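Long-range contacts in putative siderophore-degrading esterase (Eurofung) (Emericella nidulans, PDB 6GUO), which hydrolyses the ester bonds of the bacterial siderophore enterobactin, the step required to release its iron inside the fungal cell: residues A52-L57 with V85-G90; R101-L106 with K124-G129; V219-F224 with K273-E278. All blocks are in the same frame, centred on the assembly; numbering follows the deposited sequence.

Interaction 1: A52-L57 with V85-G90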
ATOM      1  N   ALA A  52     -20.640 -10.128  -1.610  1.00 19.56           N
ATOM      2  CA  ALA A  52     -19.239  -9.733  -1.535  1.00 19.99           C
ATOM      3  C   ALA A  52     -18.379 -10.496  -2.523  1.00 19.56           C
ATOM      4  O   ALA A  52     -18.773 -11.542  -3.032  1.00 21.65           O
ATOM      5  CB  ALA A  52     -18.708  -9.941  -0.126  1.00 19.83           C
ATOM      6  N   ASN A  53     -17.209  -9.937  -2.800  1.00 17.70           N
ATOM      7  CA  ASN A  53     -16.126 -10.663  -3.434  1.00 16.96           C
ATOM      8  C   ASN A  53     -15.090 -10.933  -2.357  1.00 15.33           C
ATOM      9  O   ASN A  53     -15.248 -10.491  -1.217  1.00 14.81           O
ATOM     10  CB  ASN A  53     -15.567  -9.855  -4.601  1.00 17.99           C
ATOM     11  CG  ASN A  53     -16.607  -9.635  -5.688  1.00 19.37           C
ATOM     12  OD1 ASN A  53     -17.342 -10.554  -6.038  1.00 21.68           O
ATOM     13  ND2 ASN A  53     -16.693  -8.413  -6.202  1.00 21.83           N
ATOM     14  N   ALA A  54     -14.066 -11.701  -2.701  1.00 14.79           N
ATOM     15  CA  ALA A  54     -13.040 -12.081  -1.733  1.00 14.92           C
ATOM     16  C   ALA A  54     -11.671 -12.134  -2.386  1.00 15.45           C
ATOM     17  O   ALA A  54     -11.541 -12.563  -3.531  1.00 17.67           O
ATOM     18  CB  ALA A  54     -13.377 -13.424  -1.109  1.00 14.63           C
ATOM     19  N   VAL A  55     -10.654 -11.695  -1.649  1.00 14.16           N
ATOM     20  CA  VAL A  55      -9.275 -11.821  -2.091  1.00 14.20           C
ATOM     21  C   VAL A  55      -8.499 -12.566  -1.014  1.00 13.78           C
ATOM     22  O   VAL A  55      -8.563 -12.215   0.171  1.00 14.66           O
ATOM     23  CB  VAL A  55      -8.624 -10.464  -2.462  1.00 15.10           C
ATOM     24  CG1 VAL A  55      -8.589  -9.487  -1.295  1.00 16.21           C
ATOM     25  CG2 VAL A  55      -7.233 -10.686  -3.038  1.00 15.36           C
ATOM     26  N   TYR A  56      -7.810 -13.619  -1.449  1.00 13.66           N
ATOM     27  CA  TYR A  56      -6.987 -14.461  -0.594  1.00 14.02           C
ATOM     28  C   TYR A  56      -5.526 -14.100  -0.833  1.00 14.12           C
ATOM     29  O   TYR A  56      -5.087 -14.015  -1.980  1.00 14.88           O
ATOM     30  CB  TYR A  56      -7.261 -15.945  -0.888  1.00 14.73           C
ATOM     31  CG  TYR A  56      -8.632 -16.370  -0.414  1.00 16.07           C
ATOM     32  CD1 TYR A  56      -8.796 -17.036   0.798  1.00 16.55           C
ATOM     33  CD2 TYR A  56      -9.775 -16.071  -1.157  1.00 16.67           C
ATOM     34  CE1 TYR A  56     -10.054 -17.402   1.255  1.00 17.66           C
ATOM     35  CE2 TYR A  56     -11.038 -16.432  -0.707  1.00 17.87           C
ATOM     36  CZ  TYR A  56     -11.170 -17.103   0.495  1.00 18.39           C
ATOM     37  OH  TYR A  56     -12.418 -17.459   0.949  1.00 19.79           O
ATOM     38  N   LEU A  57      -4.786 -13.876   0.250  1.00 14.29           N
ATOM     39  CA  LEU A  57      -3.398 -13.436   0.181  1.00 14.79           C
ATOM     40  C   LEU A  57      -2.485 -14.453   0.857  1.00 14.13           C
ATOM     41  O   LEU A  57      -2.719 -14.807   2.003  1.00 14.58           O
ATOM     42  CB  LEU A  57      -3.236 -12.092   0.893  1.00 16.34           C
ATOM     43  CG  LEU A  57      -4.239 -10.971   0.616  1.00 18.09           C
ATOM     44  CD1 LEU A  57      -4.008  -9.827   1.595  1.00 19.41           C
ATOM     45  CD2 LEU A  57      -4.109 -10.480  -0.808  1.00 19.60           C
ATOM     46  N   VAL A  85     -14.061  -8.946   0.965  1.00 13.94           N
ATOM     47  CA  VAL A  85     -13.466  -9.510   2.171  1.00 13.49           C
ATOM     48  C   VAL A  85     -12.021  -9.896   1.855  1.00 13.20           C
ATOM     49  O   VAL A  85     -11.749 -10.486   0.809  1.00 13.38           O
ATOM     50  CB  VAL A  85     -14.282 -10.731   2.667  1.00 13.29           C
ATOM     51  CG1 VAL A  85     -13.584 -11.456   3.817  1.00 13.48           C
ATOM     52  CG2 VAL A  85     -15.671 -10.288   3.094  1.00 13.45           C
ATOM     53  N   VAL A  86     -11.102  -9.558   2.760  1.00 12.88           N
ATOM     54  CA  VAL A  86      -9.692  -9.925   2.632  1.00 12.63           C
ATOM     55  C   VAL A  86      -9.427 -11.078   3.584  1.00 13.20           C
ATOM     56  O   VAL A  86      -9.793 -11.010   4.758  1.00 13.68           O
ATOM     57  CB  VAL A  86      -8.752  -8.756   2.988  1.00 12.69           C
ATOM     58  CG1 VAL A  86      -7.288  -9.167   2.864  1.00 13.15           C
ATOM     59  CG2 VAL A  86      -9.039  -7.556   2.100  1.00 12.79           C
ATOM     60  N   ILE A  87      -8.803 -12.126   3.055  1.00 13.00           N
ATOM     61  CA  ILE A  87      -8.391 -13.290   3.829  1.00 12.91           C
ATOM     62  C   ILE A  87      -6.894 -13.482   3.617  1.00 13.20           C
ATOM     63  O   ILE A  87      -6.452 -13.880   2.538  1.00 13.71           O
ATOM     64  CB  ILE A  87      -9.171 -14.554   3.418  1.00 13.21           C
ATOM     65  CG1 ILE A  87     -10.685 -14.295   3.471  1.00 13.97           C
ATOM     66  CG2 ILE A  87      -8.779 -15.718   4.331  1.00 12.97           C
ATOM     67  CD1 ILE A  87     -11.313 -13.856   2.164  1.00 14.45           C
ATOM     68  N   ALA A  88      -6.115 -13.176   4.652  1.00 13.37           N
ATOM     69  CA  ALA A  88      -4.668 -13.273   4.593  1.00 13.73           C
ATOM     70  C   ALA A  88      -4.248 -14.537   5.316  1.00 14.65           C
ATOM     71  O   ALA A  88      -4.585 -14.712   6.478  1.00 16.39           O
ATOM     72  CB  ALA A  88      -4.043 -12.056   5.245  1.00 13.83           C
ATOM     73  N   ILE A  89      -3.540 -15.421   4.618  1.00 15.13           N
ATOM     74  CA  ILE A  89      -3.073 -16.679   5.203  1.00 15.81           C
ATOM     75  C   ILE A  89      -1.584 -16.540   5.482  1.00 16.38           C
ATOM     76  O   ILE A  89      -0.760 -16.446   4.558  1.00 16.60           O
ATOM     77  CB  ILE A  89      -3.356 -17.902   4.311  1.00 16.24           C
ATOM     78  CG1 ILE A  89      -4.841 -17.954   3.917  1.00 18.19           C
ATOM     79  CG2 ILE A  89      -2.982 -19.192   5.044  1.00 16.57           C
ATOM     80  CD1 ILE A  89      -5.137 -17.391   2.551  1.00 19.18           C
ATOM     81  N   GLY A  90      -1.260 -16.516   6.770  1.00 16.19           N
ATOM     82  CA  GLY A  90       0.093 -16.288   7.235  1.00 16.54           C
ATOM     83  C   GLY A  90       0.430 -17.153   8.428  1.00 16.97           C
ATOM     84  O   GLY A  90      -0.067 -18.277   8.556  1.00 17.30           O
TER
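Tyr56 and Ile87 rise together from the same face of the central sheet of the alpha/beta-hydrolase fold, where strands 52-58 and 83-90 run parallel as neighbours. Helix 60-77 connects them, which makes the pair the two strands of a beta-alpha-beta crossover. Ile87 can be followed outward. Its CB lies 3.6 Å from Tyr56 CD1, and CG2 meets the same flank of the ring at CE1, 3.7 Å away. With CG1 anti to the carbonyl carbon (chi1 -53°), the longer branch turns across the ring. There CD1 sits over one face, 3.8 Å from the Tyr56 ring centroid, in a CH-pi contact, and also reaches Ala54 CB at 3.9 Å. Ile89 CD1 comes to the edge of the same ring. On the other face of the sheet, under helix 60-77, Leu57 CD1 packs on Val86 CG1 at 3.6 Å. Five backbone hydrogen bonds join the strands in parallel register; the one from Ile89 N to Leu57 O, at 2.8 Å, is nearly straight. The side-chain contacts across this buried pair are apolar; its bonded peptide groups are satisfied within the sheet, leaving side chains to pack against helices 60-77 and 131-150 on its two faces.

Interaction 2: R101-L106 with K124-G129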
ATOM      1  N   ARG A 101       8.822 -20.433   6.908  1.00 23.11           N
ATOM      2  CA  ARG A 101       7.870 -21.490   6.523  1.00 23.88           C
ATOM      3  C   ARG A 101       7.281 -21.328   5.119  1.00 21.38           C
ATOM      4  O   ARG A 101       6.796 -22.296   4.536  1.00 20.76           O
ATOM      5  CB  ARG A 101       6.727 -21.573   7.540  1.00 26.03           C
ATOM      6  CG  ARG A 101       7.163 -22.133   8.886  1.00 28.19           C
ATOM      7  CD  ARG A 101       6.047 -22.088   9.911  1.00 29.41           C
ATOM      8  NE  ARG A 101       4.849 -22.808   9.469  1.00 27.35           N
ATOM      9  CZ  ARG A 101       3.683 -22.807  10.114  1.00 26.60           C
ATOM     10  NH1 ARG A 101       2.655 -23.483   9.612  1.00 26.33           N
ATOM     11  NH2 ARG A 101       3.531 -22.138  11.255  1.00 27.24           N
ATOM     12  N   ARG A 102       7.310 -20.105   4.591  1.00 19.89           N
ATOM     13  CA  ARG A 102       6.792 -19.828   3.250  1.00 20.53           C
ATOM     14  C   ARG A 102       7.429 -20.667   2.134  1.00 20.59           C
ATOM     15  O   ARG A 102       6.756 -20.983   1.157  1.00 21.30           O
ATOM     16  CB  ARG A 102       6.930 -18.333   2.922  1.00 19.13           C
ATOM     17  CG  ARG A 102       8.358 -17.875   2.666  1.00 20.00           C
ATOM     18  CD  ARG A 102       8.460 -16.360   2.660  1.00 20.68           C
ATOM     19  NE  ARG A 102       7.715 -15.779   1.543  1.00 21.52           N
ATOM     20  CZ  ARG A 102       8.161 -15.658   0.288  1.00 22.22           C
ATOM     21  NH1 ARG A 102       7.375 -15.104  -0.632  1.00 22.78           N
ATOM     22  NH2 ARG A 102       9.372 -16.083  -0.070  1.00 23.02           N
ATOM     23  N   SER A 103       8.711 -21.015   2.277  1.00 21.69           N
ATOM     24  CA  SER A 103       9.425 -21.768   1.239  0.50 22.77           C
ATOM     25  C   SER A 103       8.799 -23.140   1.007  1.00 22.79           C
ATOM     26  O   SER A 103       8.683 -23.581  -0.134  1.00 22.90           O
ATOM     27  CB  SER A 103      10.915 -21.910   1.570  0.50 23.38           C
ATOM     28  OG  SER A 103      11.135 -22.757   2.683  0.50 22.76           O
ATOM     29  N   TYR A 104       8.390 -23.804   2.086  1.00 21.92           N
ATOM     30  CA  TYR A 104       7.698 -25.093   1.980  1.00 22.43           C
ATOM     31  C   TYR A 104       6.271 -24.907   1.452  1.00 22.36           C
ATOM     32  O   TYR A 104       5.861 -25.582   0.504  1.00 21.41           O
ATOM     33  CB  TYR A 104       7.674 -25.822   3.326  1.00 24.05           C
ATOM     34  CG  TYR A 104       6.947 -27.144   3.257  1.00 26.02           C
ATOM     35  CD1 TYR A 104       7.486 -28.216   2.552  1.00 28.41           C
ATOM     36  CD2 TYR A 104       5.707 -27.315   3.872  1.00 27.64           C
ATOM     37  CE1 TYR A 104       6.819 -29.430   2.471  1.00 30.87           C
ATOM     38  CE2 TYR A 104       5.030 -28.524   3.795  1.00 30.26           C
ATOM     39  CZ  TYR A 104       5.589 -29.581   3.096  1.00 32.10           C
ATOM     40  OH  TYR A 104       4.924 -30.785   3.020  1.00 32.63           O
ATOM     41  N   ASP A 105       5.528 -23.984   2.062  1.00 20.76           N
ATOM     42  CA  ASP A 105       4.119 -23.783   1.728  1.00 22.26           C
ATOM     43  C   ASP A 105       3.861 -23.339   0.289  1.00 19.86           C
ATOM     44  O   ASP A 105       2.832 -23.700  -0.280  1.00 19.93           O
ATOM     45  CB  ASP A 105       3.448 -22.779   2.679  1.00 22.50           C
ATOM     46  CG  ASP A 105       3.145 -23.367   4.044  1.00 23.73           C
ATOM     47  OD1 ASP A 105       3.218 -22.609   5.026  1.00 27.44           O
ATOM     48  OD2 ASP A 105       2.828 -24.566   4.151  1.00 24.70           O
ATOM     49  N   LEU A 106       4.784 -22.574  -0.290  1.00 17.98           N
ATOM     50  CA  LEU A 106       4.548 -21.903  -1.570  1.00 16.96           C
ATOM     51  C   LEU A 106       5.204 -22.546  -2.794  1.00 18.20           C
ATOM     52  O   LEU A 106       4.894 -22.153  -3.917  1.00 20.18           O
ATOM     53  CB  LEU A 106       4.979 -20.430  -1.455  1.00 15.59           C
ATOM     54  CG  LEU A 106       4.262 -19.634  -0.357  1.00 15.56           C
ATOM     55  CD1 LEU A 106       4.821 -18.221  -0.264  1.00 15.00           C
ATOM     56  CD2 LEU A 106       2.758 -19.593  -0.587  1.00 16.36           C
ATOM     57  N   LYS A 124      21.806 -22.960  -1.416  1.00 52.72           N
ATOM     58  CA  LYS A 124      21.101 -22.594  -0.195  1.00 51.12           C
ATOM     59  C   LYS A 124      19.801 -23.406  -0.102  1.00 46.66           C
ATOM     60  O   LYS A 124      18.726 -22.917  -0.469  1.00 39.28           O
ATOM     61  CB  LYS A 124      20.839 -21.082  -0.178  1.00 55.21           C
ATOM     62  CG  LYS A 124      21.198 -20.404   1.136  1.00 60.93           C
ATOM     63  CD  LYS A 124      20.117 -19.434   1.570  1.00 64.19           C
ATOM     64  CE  LYS A 124      20.602 -18.534   2.688  1.00 66.72           C
ATOM     65  NZ  LYS A 124      19.447 -18.039   3.481  1.00 69.11           N
ATOM     66  N   PRO A 125      19.902 -24.666   0.369  1.00 45.20           N
ATOM     67  CA  PRO A 125      18.698 -25.488   0.479  1.00 43.68           C
ATOM     68  C   PRO A 125      17.714 -24.964   1.520  1.00 41.40           C
ATOM     69  O   PRO A 125      18.112 -24.371   2.524  1.00 42.38           O
ATOM     70  CB  PRO A 125      19.236 -26.868   0.888  1.00 44.43           C
ATOM     71  CG  PRO A 125      20.679 -26.851   0.535  1.00 44.51           C
ATOM     72  CD  PRO A 125      21.109 -25.433   0.731  1.00 45.03           C
ATOM     73  N   GLU A 126      16.436 -25.182   1.243  1.00 39.47           N
ATOM     74  CA  GLU A 126      15.346 -24.817   2.135  1.00 36.95           C
ATOM     75  C   GLU A 126      14.261 -25.862   1.954  1.00 33.42           C
ATOM     76  O   GLU A 126      14.278 -26.601   0.966  1.00 30.64           O
ATOM     77  CB  GLU A 126      14.817 -23.418   1.792  1.00 37.42           C
ATOM     78  CG  GLU A 126      14.298 -23.275   0.365  1.00 37.09           C
ATOM     79  CD  GLU A 126      14.113 -21.836  -0.090  1.00 37.27           C
ATOM     80  OE1 GLU A 126      13.851 -21.655  -1.292  1.00 37.71           O
ATOM     81  OE2 GLU A 126      14.219 -20.891   0.724  1.00 36.33           O
ATOM     82  N   ALA A 127      13.329 -25.928   2.900  1.00 30.41           N
ATOM     83  CA  ALA A 127      12.177 -26.825   2.781  1.00 31.38           C
ATOM     84  C   ALA A 127      11.337 -26.419   1.570  1.00 29.83           C
ATOM     85  O   ALA A 127      11.213 -25.229   1.265  1.00 29.13           O
ATOM     86  CB  ALA A 127      11.343 -26.802   4.052  1.00 33.33           C
ATOM     87  N   HIS A 128      10.784 -27.413   0.877  1.00 28.57           N
ATOM     88  CA  HIS A 128      10.112 -27.190  -0.401  1.00 28.80           C
ATOM     89  C   HIS A 128       9.081 -28.270  -0.704  1.00 25.55           C
ATOM     90  O   HIS A 128       9.131 -29.365  -0.140  1.00 25.81           O
ATOM     91  CB  HIS A 128      11.150 -27.162  -1.526  1.00 30.81           C
ATOM     92  CG  HIS A 128      11.897 -28.451  -1.685  1.00 34.64           C
ATOM     93  ND1 HIS A 128      11.562 -29.393  -2.632  1.00 35.77           N
ATOM     94  CD2 HIS A 128      12.943 -28.966  -0.996  1.00 36.18           C
ATOM     95  CE1 HIS A 128      12.377 -30.428  -2.528  1.00 36.84           C
ATOM     96  NE2 HIS A 128      13.225 -30.193  -1.544  1.00 36.29           N
ATOM     97  N   GLY A 129       8.157 -27.949  -1.607  1.00 25.17           N
ATOM     98  CA  GLY A 129       7.219 -28.927  -2.159  1.00 24.95           C
ATOM     99  C   GLY A 129       5.881 -29.090  -1.453  1.00 23.83           C
ATOM    100  O   GLY A 129       5.171 -30.063  -1.711  1.00 25.35           O
TER
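Ser103 and Tyr104, on the short helix 102-106, receive the end of the loop that leads into helix 131-150, within the connection between strand 83-90 and that helix in the alpha/beta-hydrolase fold. Between the two segments the chain makes the proline-rich insertion that narrows the active site of this esterase, and residues 126-129 bring it back against the helix. In the conformer described, one of two for this residue, Ser103 OG lies between the backbone N and the carbonyl carbon (chi1 69°) and donates a hydrogen bond of 2.9 Å to Ala127 O, reaching it from outside the carbonyl plane. Glu126 runs extended beyond CG, laying its carboxylate alongside Ser103, with OE2 3.6 Å from Ser103 CB. This is a van der Waals approach; the polar partner of the acid is Tyr166, whose OH is hydrogen-bonded to Glu126 OE1. Tyr104 has its CG anti to the backbone N (chi1 179°), which runs the ring along the loop backbone with one edge turned to His128. Its hydroxyl is held farther out by Glu133 OE1, fixing the far end of the ring. Ala127 CB fills in beside the root of this side chain, 3.9 Å from Tyr104 CB. His128 points its CB away from the helix and stacks its ring on Tyr113. Beside the helix, its backbone carbonyl meets the rim of the tyrosine ring, with His128 O 3.4 Å from Tyr104 CD1.

Interaction 3: V219-F224 with K273-E278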
ATOM      1  N   VAL A 219      -8.637 -15.691 -14.963  1.00 19.67           N
ATOM      2  CA  VAL A 219      -8.060 -14.390 -15.273  1.00 18.76           C
ATOM      3  C   VAL A 219      -6.717 -14.342 -14.557  1.00 17.84           C
ATOM      4  O   VAL A 219      -6.628 -14.770 -13.409  1.00 17.90           O
ATOM      5  CB  VAL A 219      -8.981 -13.255 -14.784  1.00 19.76           C
ATOM      6  CG1 VAL A 219      -8.323 -11.891 -14.962  1.00 19.66           C
ATOM      7  CG2 VAL A 219     -10.314 -13.309 -15.521  1.00 20.60           C
ATOM      8  N   LEU A 220      -5.684 -13.843 -15.240  1.00 17.39           N
ATOM      9  CA  LEU A 220      -4.342 -13.692 -14.650  1.00 16.01           C
ATOM     10  C   LEU A 220      -3.810 -12.274 -14.844  1.00 16.31           C
ATOM     11  O   LEU A 220      -3.885 -11.725 -15.943  1.00 16.57           O
ATOM     12  CB  LEU A 220      -3.357 -14.685 -15.280  1.00 16.67           C
ATOM     13  CG  LEU A 220      -1.875 -14.574 -14.895  1.00 16.36           C
ATOM     14  CD1 LEU A 220      -1.657 -14.825 -13.408  1.00 16.28           C
ATOM     15  CD2 LEU A 220      -1.030 -15.522 -15.727  1.00 16.72           C
ATOM     16  N   ARG A 221      -3.249 -11.705 -13.776  1.00 15.86           N
ATOM     17  CA  ARG A 221      -2.453 -10.486 -13.863  1.00 16.05           C
ATOM     18  C   ARG A 221      -1.042 -10.803 -13.398  1.00 15.81           C
ATOM     19  O   ARG A 221      -0.846 -11.215 -12.257  1.00 15.90           O
ATOM     20  CB  ARG A 221      -3.032  -9.354 -13.015  1.00 16.51           C
ATOM     21  CG  ARG A 221      -2.348  -8.014 -13.284  1.00 16.95           C
ATOM     22  CD  ARG A 221      -3.005  -6.879 -12.523  1.00 17.55           C
ATOM     23  NE  ARG A 221      -2.595  -5.556 -13.018  1.00 18.54           N
ATOM     24  CZ  ARG A 221      -1.757  -4.707 -12.411  1.00 19.38           C
ATOM     25  NH1 ARG A 221      -1.493  -3.534 -12.990  1.00 21.03           N
ATOM     26  NH2 ARG A 221      -1.183  -4.991 -11.244  1.00 20.84           N
ATOM     27  N   LEU A 222      -0.079 -10.627 -14.303  1.00 16.15           N
ATOM     28  CA  LEU A 222       1.344 -10.741 -13.993  1.00 15.12           C
ATOM     29  C   LEU A 222       1.905  -9.357 -13.757  1.00 15.08           C
ATOM     30  O   LEU A 222       1.459  -8.393 -14.374  1.00 16.03           O
ATOM     31  CB  LEU A 222       2.097 -11.384 -15.159  1.00 15.74           C
ATOM     32  CG  LEU A 222       1.855 -12.885 -15.320  1.00 16.31           C
ATOM     33  CD1 LEU A 222       2.176 -13.331 -16.733  1.00 17.38           C
ATOM     34  CD2 LEU A 222       2.681 -13.659 -14.301  1.00 16.99           C
ATOM     35  N   SER A 223       2.896  -9.256 -12.878  1.00 14.66           N
ATOM     36  CA  SER A 223       3.586  -7.985 -12.684  1.00 14.88           C
ATOM     37  C   SER A 223       5.014  -8.172 -12.210  1.00 14.70           C
ATOM     38  O   SER A 223       5.382  -9.232 -11.696  1.00 14.77           O
ATOM     39  CB  SER A 223       2.810  -7.085 -11.716  1.00 15.29           C
ATOM     40  OG  SER A 223       2.852  -7.591 -10.391  1.00 16.06           O
ATOM     41  N   PHE A 224       5.818  -7.131 -12.404  1.00 14.44           N
ATOM     42  CA  PHE A 224       7.188  -7.107 -11.915  1.00 14.79           C
ATOM     43  C   PHE A 224       7.676  -5.669 -11.876  1.00 14.47           C
ATOM     44  O   PHE A 224       7.104  -4.796 -12.529  1.00 15.25           O
ATOM     45  CB  PHE A 224       8.112  -7.979 -12.790  1.00 15.78           C
ATOM     46  CG  PHE A 224       8.179  -7.554 -14.232  1.00 15.74           C
ATOM     47  CD1 PHE A 224       9.169  -6.674 -14.673  1.00 15.92           C
ATOM     48  CD2 PHE A 224       7.253  -8.036 -15.157  1.00 11.22           C
ATOM     49  CE1 PHE A 224       9.235  -6.286 -16.007  1.00 12.96           C
ATOM     50  CE2 PHE A 224       7.317  -7.653 -16.490  1.00 14.90           C
ATOM     51  CZ  PHE A 224       8.303  -6.777 -16.915  1.00 14.24           C
ATOM     52  N   LYS A 273      -9.067 -13.336 -19.496  1.00 30.03           N
ATOM     53  CA  LYS A 273      -8.390 -12.050 -19.520  1.00 28.81           C
ATOM     54  C   LYS A 273      -6.981 -12.230 -18.973  1.00 24.34           C
ATOM     55  O   LYS A 273      -6.769 -12.980 -18.018  1.00 21.46           O
ATOM     56  CB  LYS A 273      -9.148 -11.011 -18.696  1.00 33.32           C
ATOM     57  CG  LYS A 273      -8.673  -9.593 -18.961  1.00 38.19           C
ATOM     58  CD  LYS A 273      -9.286  -8.575 -18.022  1.00 44.14           C
ATOM     59  CE  LYS A 273      -8.798  -7.181 -18.381  1.00 48.74           C
ATOM     60  NZ  LYS A 273      -9.334  -6.134 -17.472  1.00 53.30           N
ATOM     61  N   LEU A 274      -6.034 -11.528 -19.582  1.00 21.82           N
ATOM     62  CA  LEU A 274      -4.626 -11.652 -19.248  1.00 20.60           C
ATOM     63  C   LEU A 274      -3.970 -10.276 -19.357  1.00 19.49           C
ATOM     64  O   LEU A 274      -4.202  -9.555 -20.318  1.00 20.78           O
ATOM     65  CB  LEU A 274      -3.971 -12.655 -20.193  1.00 21.41           C
ATOM     66  CG  LEU A 274      -2.456 -12.833 -20.142  1.00 21.97           C
ATOM     67  CD1 LEU A 274      -1.988 -13.294 -18.773  1.00 22.46           C
ATOM     68  CD2 LEU A 274      -2.014 -13.800 -21.228  1.00 22.33           C
ATOM     69  N   GLU A 275      -3.166  -9.921 -18.360  1.00 18.56           N
ATOM     70  CA  GLU A 275      -2.516  -8.618 -18.309  1.00 19.27           C
ATOM     71  C   GLU A 275      -1.145  -8.774 -17.668  1.00 18.66           C
ATOM     72  O   GLU A 275      -0.974  -9.570 -16.747  1.00 19.48           O
ATOM     73  CB  GLU A 275      -3.389  -7.639 -17.508  1.00 21.79           C
ATOM     74  CG  GLU A 275      -2.770  -6.276 -17.212  1.00 23.48           C
ATOM     75  CD  GLU A 275      -3.788  -5.274 -16.685  1.00 25.06           C
ATOM     76  OE1 GLU A 275      -4.745  -4.941 -17.415  1.00 29.67           O
ATOM     77  OE2 GLU A 275      -3.635  -4.810 -15.540  1.00 24.83           O
ATOM     78  N   VAL A 276      -0.174  -8.024 -18.182  1.00 17.95           N
ATOM     79  CA  VAL A 276       1.147  -7.918 -17.572  1.00 17.95           C
ATOM     80  C   VAL A 276       1.442  -6.436 -17.358  1.00 18.05           C
ATOM     81  O   VAL A 276       1.124  -5.606 -18.217  1.00 18.57           O
ATOM     82  CB  VAL A 276       2.260  -8.613 -18.405  1.00 19.45           C
ATOM     83  CG1 VAL A 276       2.437  -7.979 -19.781  1.00 21.05           C
ATOM     84  CG2 VAL A 276       3.582  -8.617 -17.640  1.00 19.17           C
ATOM     85  N   LYS A 277       2.038  -6.116 -16.212  1.00 17.62           N
ATOM     86  CA  LYS A 277       2.401  -4.738 -15.871  1.00 18.03           C
ATOM     87  C   LYS A 277       3.834  -4.695 -15.355  1.00 18.09           C
ATOM     88  O   LYS A 277       4.177  -5.389 -14.396  1.00 17.22           O
ATOM     89  CB  LYS A 277       1.434  -4.178 -14.817  1.00 19.30           C
ATOM     90  CG  LYS A 277       1.785  -2.804 -14.247  1.00 21.03           C
ATOM     91  CD  LYS A 277       1.756  -1.701 -15.294  1.00 23.29           C
ATOM     92  CE  LYS A 277       2.351  -0.400 -14.763  1.00 26.16           C
ATOM     93  NZ  LYS A 277       1.389   0.413 -13.976  1.00 28.07           N
ATOM     94  N   GLU A 278       4.661  -3.880 -16.006  1.00 18.61           N
ATOM     95  CA  GLU A 278       5.995  -3.562 -15.523  1.00 19.75           C
ATOM     96  C   GLU A 278       5.881  -2.275 -14.728  1.00 19.57           C
ATOM     97  O   GLU A 278       5.418  -1.265 -15.263  1.00 20.89           O
ATOM     98  CB  GLU A 278       6.963  -3.357 -16.692  1.00 21.72           C
ATOM     99  CG  GLU A 278       8.365  -2.926 -16.277  1.00 23.03           C
ATOM    100  CD  GLU A 278       9.344  -2.896 -17.435  1.00 26.41           C
ATOM    101  OE1 GLU A 278      10.557  -3.048 -17.188  1.00 27.75           O
ATOM    102  OE2 GLU A 278       8.911  -2.712 -18.591  1.00 30.61           O
TER
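Arg221 and Glu275 form a salt bridge across the last two parallel strands of the central alpha/beta-hydrolase sheet, with Arg221 NE 2.8 Å from Glu275 OE2. The N-H points almost straight at the oxygen (177°), which lies in the guanidinium plane and is met on its anti side; the guanidinium and carboxylate planes stand 73° apart. Both chains leave the sheet with CG anti to the backbone N, Arg221 extended as far as NE, and this brings the charged ends together above the strands. Lys277 CB covers one face of the guanidinium, 3.5 Å from Arg221 NH1, while Lys277 NZ makes a weak hydrogen bond to Leu280 O of the second subunit. Arg221 NH2 has a further partner in Tyr279 OH. Five backbone hydrogen bonds join the strands beneath, among them Leu222 N to Glu275 O at 2.8 Å. The reverse face is mainly apolar. Leu220 and Leu274 run alongside each other, CD2 to CD1 at 3.9 Å, and Val276 CG2 lies 4.0 Å from Leu222 CB. Phe224, its CG between the backbone N and the carbonyl carbon (chi1 60°), swings its ring across toward the partner strand. There Glu278 CA stands over the ring centre in a CH-pi contact, and Glu278 CG approaches Phe224 CE1 to 3.5 Å. Strand 273-279 is the sheet's edge within the chain, and strand 219-225 separates it from strand 184-188. Helix 288-301 packs over the face of Val219, Arg221 and Glu275, and helix 254-268 over that of Leu220, Phe224 and Val276.

Interactions 1 and 3 both pair parallel strands of one sheet, their centres about 19 Å apart, but at different places in it. Interaction 1 lies inside the sheet, and all its touching residues are buried; interaction 3 joins the outermost strand 273-279 to its inner neighbour and is only partly buried. Its chemistry follows: a salt bridge appears on one face, and Lys277 reaches weakly toward the second subunit, whereas the side-chain contacts of interaction 1 are apolar. Interaction 2 is a surface contact between a short helix and a loop, holding no sheet element, its one hydrogen bond across the segments made by one of two conformers of Ser103. It follows interaction 1 along the chain, strand 83-90 preceding helix 102-106.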